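Thiosulfate sulfurtransferase TUM1 (Saccharomyces cerevisiae, PDB 3UTN) accepts sulfur from NFS1 and passes it to UBA4 in the pathway for 2-thiolation of the wobble uridine of tRNAs. Local coordinates at residues A[45-50]-A[115-120]; A[111-116]-A[139-144]. All coordinates share one frame; numbering follows the deposited sequence.

In the fold
Strand 115-119 is common to both interactions: interaction 1 joins it to strand 47-51, and interaction 2 joins it to strand 141-145 on its other edge. I115 and L116 belong to both contacts, whose centres lie about 7 Å apart. A salt bridge from R46 NH2 to D114 OD2 (2.7 Å) ties the loops ahead of the strands together, and H45 ND1 packs against K141 CE at 3.4 Å. Further along, V118 N and Y143 O, 2.6 Å apart, probably continue the ladder by a hydrogen bond. Both contacts lie in the first rhodanese domain, away from the catalytic C282, which the C-terminal domain carries; a dimethyl sulfoxide sits beside interaction 2.

Interaction 1. Residues A[45-50]-A[115-120]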
ATOM      1  N   HIS A  45      22.005  -7.731  -9.086  1.00 31.84           N
ATOM      2  CA  HIS A  45      20.706  -8.178  -8.604  1.00 30.83           C
ATOM      3  C   HIS A  45      19.721  -8.388  -9.697  1.00 29.42           C
ATOM      4  O   HIS A  45      19.594  -7.572 -10.600  1.00 29.49           O
ATOM      5  CB  HIS A  45      20.130  -7.175  -7.614  1.00 31.03           C
ATOM      6  CG  HIS A  45      21.093  -6.759  -6.533  1.00 31.75           C
ATOM      7  ND1 HIS A  45      21.576  -7.622  -5.629  1.00 31.81           N
ATOM      8  CD2 HIS A  45      21.638  -5.515  -6.222  1.00 32.38           C
ATOM      9  CE1 HIS A  45      22.397  -6.978  -4.786  1.00 32.67           C
ATOM     10  NE2 HIS A  45      22.431  -5.683  -5.148  1.00 33.58           N
ATOM     11  N   ARG A  46      18.992  -9.486  -9.623  1.00 27.89           N
ATOM     12  CA  ARG A  46      17.879  -9.671 -10.520  1.00 27.58           C
ATOM     13  C   ARG A  46      16.859  -8.584 -10.218  1.00 26.23           C
ATOM     14  O   ARG A  46      16.616  -8.252  -9.060  1.00 26.07           O
ATOM     15  CB  ARG A  46      17.274 -11.043 -10.313  1.00 28.16           C
ATOM     16  CG  ARG A  46      16.503 -11.557 -11.505  1.00 29.19           C
ATOM     17  CD  ARG A  46      16.189 -13.019 -11.302  1.00 29.49           C
ATOM     18  NE  ARG A  46      15.332 -13.210 -10.138  1.00 30.14           N
ATOM     19  CZ  ARG A  46      14.705 -14.342  -9.842  1.00 30.79           C
ATOM     20  NH1 ARG A  46      14.838 -15.409 -10.619  1.00 30.86           N
ATOM     21  NH2 ARG A  46      13.946 -14.405  -8.760  1.00 31.18           N
ATOM     22  N   ILE A  47      16.294  -7.995 -11.261  1.00 24.66           N
ATOM     23  CA  ILE A  47      15.253  -7.012 -11.055  1.00 23.35           C
ATOM     24  C   ILE A  47      13.943  -7.628 -11.467  1.00 22.25           C
ATOM     25  O   ILE A  47      13.728  -7.984 -12.626  1.00 22.42           O
ATOM     26  CB  ILE A  47      15.508  -5.696 -11.789  1.00 23.69           C
ATOM     27  CG1 ILE A  47      16.749  -5.030 -11.201  1.00 24.02           C
ATOM     28  CG2 ILE A  47      14.297  -4.780 -11.651  1.00 22.75           C
ATOM     29  CD1 ILE A  47      17.257  -3.884 -12.028  1.00 25.16           C
ATOM     30  N   VAL A  48      13.086  -7.782 -10.480  1.00 20.89           N
ATOM     31  CA  VAL A  48      11.839  -8.452 -10.692  1.00 20.30           C
ATOM     32  C   VAL A  48      10.783  -7.410 -10.463  1.00 19.63           C
ATOM     33  O   VAL A  48      10.517  -7.032  -9.325  1.00 20.06           O
ATOM     34  CB  VAL A  48      11.661  -9.639  -9.735  1.00 20.32           C
ATOM     35  CG1 VAL A  48      10.302 -10.284  -9.957  1.00 20.28           C
ATOM     36  CG2 VAL A  48      12.777 -10.645  -9.940  1.00 21.15           C
ATOM     37  N   PRO A  49      10.222  -6.891 -11.560  1.00 19.62           N
ATOM     38  CA  PRO A  49       9.085  -6.027 -11.411  1.00 19.41           C
ATOM     39  C   PRO A  49       7.987  -6.877 -10.841  1.00 19.07           C
ATOM     40  O   PRO A  49       7.914  -8.072 -11.105  1.00 18.43           O
ATOM     41  CB  PRO A  49       8.762  -5.616 -12.841  1.00 19.23           C
ATOM     42  CG  PRO A  49      10.031  -5.816 -13.583  1.00 19.04           C
ATOM     43  CD  PRO A  49      10.599  -7.053 -12.971  1.00 18.96           C
ATOM     44  N   VAL A  50       7.173  -6.268 -10.008  1.00 18.96           N
ATOM     45  CA  VAL A  50       6.163  -7.005  -9.318  1.00 19.05           C
ATOM     46  C   VAL A  50       4.894  -6.267  -9.620  1.00 18.75           C
ATOM     47  O   VAL A  50       4.684  -5.161  -9.158  1.00 18.93           O
ATOM     48  CB  VAL A  50       6.428  -7.036  -7.811  1.00 19.23           C
ATOM     49  CG1 VAL A  50       5.325  -7.799  -7.101  1.00 19.44           C
ATOM     50  CG2 VAL A  50       7.775  -7.680  -7.534  1.00 19.60           C
ATOM     51  N   ILE A 115      15.802  -7.315  -6.747  1.00 23.47           N
ATOM     52  CA  ILE A 115      15.266  -5.984  -6.626  1.00 22.49           C
ATOM     53  C   ILE A 115      13.824  -6.113  -7.094  1.00 21.62           C
ATOM     54  O   ILE A 115      13.558  -6.420  -8.254  1.00 21.79           O
ATOM     55  CB  ILE A 115      16.019  -4.986  -7.500  1.00 22.54           C
ATOM     56  CG1 ILE A 115      17.451  -4.815  -6.996  1.00 23.13           C
ATOM     57  CG2 ILE A 115      15.282  -3.662  -7.509  1.00 22.56           C
ATOM     58  CD1 ILE A 115      18.331  -3.998  -7.915  1.00 24.41           C
ATOM     59  N   LEU A 116      12.899  -5.926  -6.171  1.00 20.53           N
ATOM     60  CA  LEU A 116      11.510  -6.012  -6.526  1.00 20.22           C
ATOM     61  C   LEU A 116      11.046  -4.629  -6.846  1.00 19.09           C
ATOM     62  O   LEU A 116      11.247  -3.695  -6.083  1.00 20.06           O
ATOM     63  CB  LEU A 116      10.681  -6.627  -5.408  1.00 20.36           C
ATOM     64  CG  LEU A 116      11.121  -8.049  -5.063  1.00 20.29           C
ATOM     65  CD1 LEU A 116      10.303  -8.563  -3.896  1.00 20.89           C
ATOM     66  CD2 LEU A 116      11.009  -8.988  -6.255  1.00 20.60           C
ATOM     67  N   VAL A 117      10.474  -4.486  -8.020  1.00 18.52           N
ATOM     68  CA  VAL A 117       9.960  -3.204  -8.394  1.00 17.49           C
ATOM     69  C   VAL A 117       8.478  -3.374  -8.553  1.00 16.92           C
ATOM     70  O   VAL A 117       7.991  -3.951  -9.515  1.00 16.66           O
ATOM     71  CB  VAL A 117      10.624  -2.641  -9.648  1.00 17.73           C
ATOM     72  CG1 VAL A 117       9.991  -1.302  -9.977  1.00 17.17           C
ATOM     73  CG2 VAL A 117      12.127  -2.493  -9.421  1.00 17.58           C
ATOM     74  N   VAL A 118       7.763  -2.861  -7.576  1.00 16.70           N
ATOM     75  CA  VAL A 118       6.364  -3.115  -7.497  1.00 16.61           C
ATOM     76  C   VAL A 118       5.647  -2.063  -8.287  1.00 17.03           C
ATOM     77  O   VAL A 118       6.002  -0.894  -8.265  1.00 16.93           O
ATOM     78  CB  VAL A 118       5.880  -3.077  -6.055  1.00 16.39           C
ATOM     79  CG1 VAL A 118       4.407  -3.423  -6.015  1.00 16.34           C
ATOM     80  CG2 VAL A 118       6.684  -4.062  -5.229  1.00 16.49           C
ATOM     81  N   TYR A 119       4.625  -2.496  -8.989  1.00 17.49           N
ATOM     82  CA  TYR A 119       3.780  -1.563  -9.659  1.00 18.05           C
ATOM     83  C   TYR A 119       2.415  -2.177  -9.676  1.00 18.07           C
ATOM     84  O   TYR A 119       2.229  -3.328  -9.292  1.00 18.54           O
ATOM     85  CB  TYR A 119       4.288  -1.310 -11.070  1.00 17.45           C
ATOM     86  CG  TYR A 119       4.300  -2.516 -11.969  1.00 17.96           C
ATOM     87  CD1 TYR A 119       5.331  -3.455 -11.906  1.00 18.34           C
ATOM     88  CD2 TYR A 119       3.284  -2.716 -12.887  1.00 17.86           C
ATOM     89  CE1 TYR A 119       5.338  -4.555 -12.743  1.00 18.34           C
ATOM     90  CE2 TYR A 119       3.289  -3.800 -13.733  1.00 18.69           C
ATOM     91  CZ  TYR A 119       4.315  -4.711 -13.657  1.00 18.63           C
ATOM     92  OH  TYR A 119       4.299  -5.779 -14.501  1.00 19.57           O
ATOM     93  N   ASP A 120       1.453  -1.389 -10.101  1.00 18.89           N
ATOM     94  CA  ASP A 120       0.147  -1.924 -10.354  1.00 19.81           C
ATOM     95  C   ASP A 120      -0.403  -1.170 -11.536  1.00 20.09           C
ATOM     96  O   ASP A 120       0.163  -0.153 -11.944  1.00 20.12           O
ATOM     97  CB  ASP A 120      -0.737  -1.827  -9.108  1.00 20.30           C
ATOM     98  CG  ASP A 120      -0.965  -0.412  -8.650  1.00 20.57           C
ATOM     99  OD1 ASP A 120      -0.931   0.519  -9.477  1.00 22.40           O
ATOM    100  OD2 ASP A 120      -1.209  -0.228  -7.449  1.00 20.70           O
TER
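Two neighbouring parallel strands at the heart of the first rhodanese domain meet here, I47 to V50 pairing in order with I115 to V118. The strand axes are 4.1 Å apart at closest and 21° from parallel. Five backbone bonds form the ladder: I115 N gives to R46 O (2.6 Å), V48 N to I115 O (2.7 Å), V117 N to V48 O (2.9 Å), V50 N to V117 O, and Y119 N to V50 O (2.7 Å). P49, which has no N-H, costs this pair nothing, because the donors of its strand toward 115-119 are V48 and V50; its backbone instead bonds to I77 on the other edge.

On one face I47 and I115 lie side by side and point the same way, and I47 CG2 reaches V117 CG2 at 3.9 Å; helix 32-41 packs over this face through F35 and L38. H45 crosses I115 at about a right angle, its CB against CG1 and CD1. The opposite face is that of V48, V50, L116 and V118. Here one branch of L116 is wedged between two valines: CD2 meets V48 CB at 3.6 Å and V50 CG2 at 3.7 Å. V50 has CG1 anti to the backbone N (chi1 179°), which places CG2 beside that N and back toward L116. Helix 127-136 covers L116 and V118.

At the far end Y119 has CG between the backbone N and the carbonyl carbon (chi1 62°), bringing its ring across to 45-50; P49 CB meets CE1 at the ring edge, and OH is held by S76 and I73. Parallel central strands with a helix packed over each face are characteristic of the alpha/beta rhodanese fold.

Interaction 2. Residues A[111-116]-A[139-144]; sequences QKDDIL and HPKVYL. With DMS (dimethyl sulfoxide), chain B.
K141 slants across I115 and on toward D113, touching the strand first and the turn last. Its CB lies against I115 CG1, CD meets the same carbon at 3.7 Å, and CE comes to 3.0 Å from D113 O. Bends at chi3 and chi4 (-67° and -61°) turn the chain end to D113, where NZ forms a salt bridge with OD1 (3.1 Å), approaching from above the carboxylate plane, the aspartate's other oxygen being engaged by H45. NZ and K141 N also give to one water, which in turn donates to K112 O and D114 O and so bridges the turn and the strand.

The H139 ring is packed in beside the same turn. L116 CD1 sits over the centre of one face in a CH-pi contact, 3.4 Å from the centroid, K112 O lies over the opposite face, and Q111 O is at the edge. NE2 donates to D114 O, though the modelled distance is doubtfully short, and ND1 bonds to Y174. A leucine in place of H139 would probably leave the Y174 hydroxyl without this partner and D114 O relying more on the water.

Farther on, L116 N gives to K141 O (2.8 Å) and Y143 N to L116 O. I115 CG2 touches the Y143 ring edge at CD2 (3.3 Å), and C2 of a dimethyl sulfoxide lies over one ring face, its O taking V142 N at 2.7 Å. These parallel strands, linked through helix 127-136, form a classic beta-alpha-beta crossover.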
ATOM      1  N   GLN A 111      13.718 -14.230  -5.354  1.00 26.26           N
ATOM      2  CA  GLN A 111      14.886 -14.525  -4.551  1.00 28.27           C
ATOM      3  C   GLN A 111      15.055 -13.359  -3.607  1.00 27.71           C
ATOM      4  O   GLN A 111      14.649 -12.241  -3.919  1.00 27.06           O
ATOM      5  CB  GLN A 111      16.132 -14.689  -5.422  1.00 29.89           C
ATOM      6  CG  GLN A 111      16.050 -15.793  -6.471  1.00 32.70           C
ATOM      7  CD  GLN A 111      16.185 -17.196  -5.895  1.00 35.55           C
ATOM      8  OE1 GLN A 111      16.291 -17.383  -4.679  1.00 37.10           O
ATOM      9  NE2 GLN A 111      16.187 -18.193  -6.776  1.00 36.56           N
ATOM     10  N   LYS A 112      15.651 -13.616  -2.452  1.00 27.41           N
ATOM     11  CA  LYS A 112      15.915 -12.560  -1.491  1.00 27.37           C
ATOM     12  C   LYS A 112      16.657 -11.400  -2.139  1.00 26.72           C
ATOM     13  O   LYS A 112      16.400 -10.250  -1.823  1.00 25.31           O
ATOM     14  CB  LYS A 112      16.725 -13.095  -0.312  1.00 27.97           C
ATOM     15  CG  LYS A 112      16.853 -12.116   0.846  1.00 28.72           C
ATOM     16  CD  LYS A 112      15.497 -11.793   1.463  1.00 28.51           C
ATOM     17  CE  LYS A 112      14.767 -13.045   1.917  1.00 28.97           C
ATOM     18  NZ  LYS A 112      15.553 -13.768   2.951  1.00 28.58           N
ATOM     19  N   ASP A 113      17.569 -11.715  -3.051  1.00 26.67           N
ATOM     20  CA  ASP A 113      18.425 -10.701  -3.644  1.00 28.00           C
ATOM     21  C   ASP A 113      17.731  -9.888  -4.725  1.00 26.36           C
ATOM     22  O   ASP A 113      18.273  -8.894  -5.195  1.00 25.96           O
ATOM     23  CB  ASP A 113      19.697 -11.319  -4.217  1.00 30.32           C
ATOM     24  CG  ASP A 113      20.746 -10.280  -4.524  1.00 33.34           C
ATOM     25  OD1 ASP A 113      21.023  -9.452  -3.629  1.00 34.93           O
ATOM     26  OD2 ASP A 113      21.281 -10.276  -5.655  1.00 35.48           O
ATOM     27  N   ASP A 114      16.540 -10.322  -5.125  1.00 25.85           N
ATOM     28  CA  ASP A 114      15.810  -9.636  -6.174  1.00 25.14           C
ATOM     29  C   ASP A 114      15.564  -8.203  -5.800  1.00 23.71           C
ATOM     30  O   ASP A 114      15.177  -7.898  -4.682  1.00 23.91           O
ATOM     31  CB  ASP A 114      14.462 -10.290  -6.427  1.00 26.13           C
ATOM     32  CG  ASP A 114      14.583 -11.602  -7.132  1.00 26.96           C
ATOM     33  OD1 ASP A 114      15.645 -11.876  -7.720  1.00 28.35           O
ATOM     34  OD2 ASP A 114      13.596 -12.354  -7.118  1.00 27.07           O
ATOM     35  N   ILE A 115      15.802  -7.315  -6.747  1.00 23.47           N
ATOM     36  CA  ILE A 115      15.266  -5.984  -6.626  1.00 22.49           C
ATOM     37  C   ILE A 115      13.824  -6.113  -7.094  1.00 21.62           C
ATOM     38  O   ILE A 115      13.558  -6.420  -8.254  1.00 21.79           O
ATOM     39  CB  ILE A 115      16.019  -4.986  -7.500  1.00 22.54           C
ATOM     40  CG1 ILE A 115      17.451  -4.815  -6.996  1.00 23.13           C
ATOM     41  CG2 ILE A 115      15.282  -3.662  -7.509  1.00 22.56           C
ATOM     42  CD1 ILE A 115      18.331  -3.998  -7.915  1.00 24.41           C
ATOM     43  N   LEU A 116      12.899  -5.926  -6.171  1.00 20.53           N
ATOM     44  CA  LEU A 116      11.510  -6.012  -6.526  1.00 20.22           C
ATOM     45  C   LEU A 116      11.046  -4.629  -6.846  1.00 19.09           C
ATOM     46  O   LEU A 116      11.247  -3.695  -6.083  1.00 20.06           O
ATOM     47  CB  LEU A 116      10.681  -6.627  -5.408  1.00 20.36           C
ATOM     48  CG  LEU A 116      11.121  -8.049  -5.063  1.00 20.29           C
ATOM     49  CD1 LEU A 116      10.303  -8.563  -3.896  1.00 20.89           C
ATOM     50  CD2 LEU A 116      11.009  -8.988  -6.255  1.00 20.60           C
ATOM     51  N   HIS A 139      12.135  -7.811   2.582  1.00 23.53           N
ATOM     52  CA  HIS A 139      12.797  -7.968   1.313  1.00 22.93           C
ATOM     53  C   HIS A 139      13.751  -6.829   1.145  1.00 22.46           C
ATOM     54  O   HIS A 139      13.358  -5.677   1.284  1.00 22.67           O
ATOM     55  CB  HIS A 139      11.842  -8.063   0.150  1.00 22.28           C
ATOM     56  CG  HIS A 139      12.520  -8.516  -1.100  1.00 21.70           C
ATOM     57  ND1 HIS A 139      12.709  -9.804  -1.376  1.00 21.57           N
ATOM     58  CD2 HIS A 139      13.129  -7.800  -2.117  1.00 21.62           C
ATOM     59  CE1 HIS A 139      13.365  -9.921  -2.535  1.00 21.80           C
ATOM     60  NE2 HIS A 139      13.626  -8.694  -2.986  1.00 21.92           N
ATOM     61  N   PRO A 140      15.032  -7.144   0.889  1.00 23.22           N
ATOM     62  CA  PRO A 140      16.102  -6.162   0.958  1.00 23.15           C
ATOM     63  C   PRO A 140      15.877  -5.001   0.005  1.00 23.03           C
ATOM     64  O   PRO A 140      15.993  -3.847   0.402  1.00 22.95           O
ATOM     65  CB  PRO A 140      17.337  -6.965   0.544  1.00 23.37           C
ATOM     66  CG  PRO A 140      17.023  -8.356   0.961  1.00 23.68           C
ATOM     67  CD  PRO A 140      15.555  -8.501   0.659  1.00 23.40           C
ATOM     68  N   LYS A 141      15.545  -5.311  -1.240  1.00 23.19           N
ATOM     69  CA  LYS A 141      15.477  -4.281  -2.254  1.00 22.94           C
ATOM     70  C   LYS A 141      14.113  -4.276  -2.880  1.00 22.08           C
ATOM     71  O   LYS A 141      13.741  -5.173  -3.637  1.00 21.04           O
ATOM     72  CB  LYS A 141      16.587  -4.464  -3.284  1.00 24.78           C
ATOM     73  CG  LYS A 141      17.981  -4.331  -2.677  1.00 25.38           C
ATOM     74  CD  LYS A 141      19.068  -4.809  -3.626  1.00 26.76           C
ATOM     75  CE  LYS A 141      18.992  -6.306  -3.884  1.00 28.09           C
ATOM     76  NZ  LYS A 141      19.150  -7.151  -2.664  1.00 28.01           N
ATOM     77  N   VAL A 142      13.355  -3.254  -2.527  1.00 21.35           N
ATOM     78  CA  VAL A 142      12.009  -3.144  -2.991  1.00 20.43           C
ATOM     79  C   VAL A 142      11.815  -1.731  -3.461  1.00 20.40           C
ATOM     80  O   VAL A 142      12.122  -0.763  -2.764  1.00 19.86           O
ATOM     81  CB  VAL A 142      10.973  -3.464  -1.904  1.00 20.65           C
ATOM     82  CG1 VAL A 142       9.572  -3.443  -2.501  1.00 20.21           C
ATOM     83  CG2 VAL A 142      11.252  -4.821  -1.279  1.00 20.56           C
ATOM     84  N   TYR A 143      11.307  -1.632  -4.668  1.00 19.58           N
ATOM     85  CA  TYR A 143      10.952  -0.360  -5.197  1.00 20.02           C
ATOM     86  C   TYR A 143       9.502  -0.387  -5.502  1.00 19.57           C
ATOM     87  O   TYR A 143       8.926  -1.432  -5.800  1.00 19.10           O
ATOM     88  CB  TYR A 143      11.749  -0.072  -6.447  1.00 20.70           C
ATOM     89  CG  TYR A 143      13.200   0.147  -6.151  1.00 21.99           C
ATOM     90  CD1 TYR A 143      13.677   1.412  -5.836  1.00 22.40           C
ATOM     91  CD2 TYR A 143      14.094  -0.915  -6.170  1.00 22.50           C
ATOM     92  CE1 TYR A 143      15.015   1.623  -5.563  1.00 23.61           C
ATOM     93  CE2 TYR A 143      15.434  -0.715  -5.900  1.00 23.80           C
ATOM     94  CZ  TYR A 143      15.886   0.555  -5.599  1.00 24.14           C
ATOM     95  OH  TYR A 143      17.215   0.748  -5.321  1.00 25.49           O
ATOM     96  N   LEU A 144       8.906   0.778  -5.387  1.00 19.00           N
ATOM     97  CA  LEU A 144       7.568   0.951  -5.814  1.00 18.44           C
ATOM     98  C   LEU A 144       7.720   1.770  -7.051  1.00 18.44           C
ATOM     99  O   LEU A 144       8.165   2.913  -6.990  1.00 18.48           O
ATOM    100  CB  LEU A 144       6.780   1.714  -4.771  1.00 18.30           C
ATOM    101  CG  LEU A 144       5.350   1.992  -5.189  1.00 18.28           C
ATOM    102  CD1 LEU A 144       4.658   0.668  -5.442  1.00 17.65           C
ATOM    103  CD2 LEU A 144       4.659   2.789  -4.106  1.00 18.26           C
TER
HETATM  104  S   DMS B 401      14.550  -0.155  -0.871  1.00 27.11           S
HETATM  105  O   DMS B 401      14.415  -1.611  -0.670  1.00 25.94           O
HETATM  106  C1  DMS B 401      15.824   0.411   0.120  1.00 27.67           C
HETATM  107  C2  DMS B 401      15.285   0.103  -2.380  1.00 26.49           C
HETATM  108  O   HOH W   1      16.482  -7.808  -2.475  1.00 19.97           O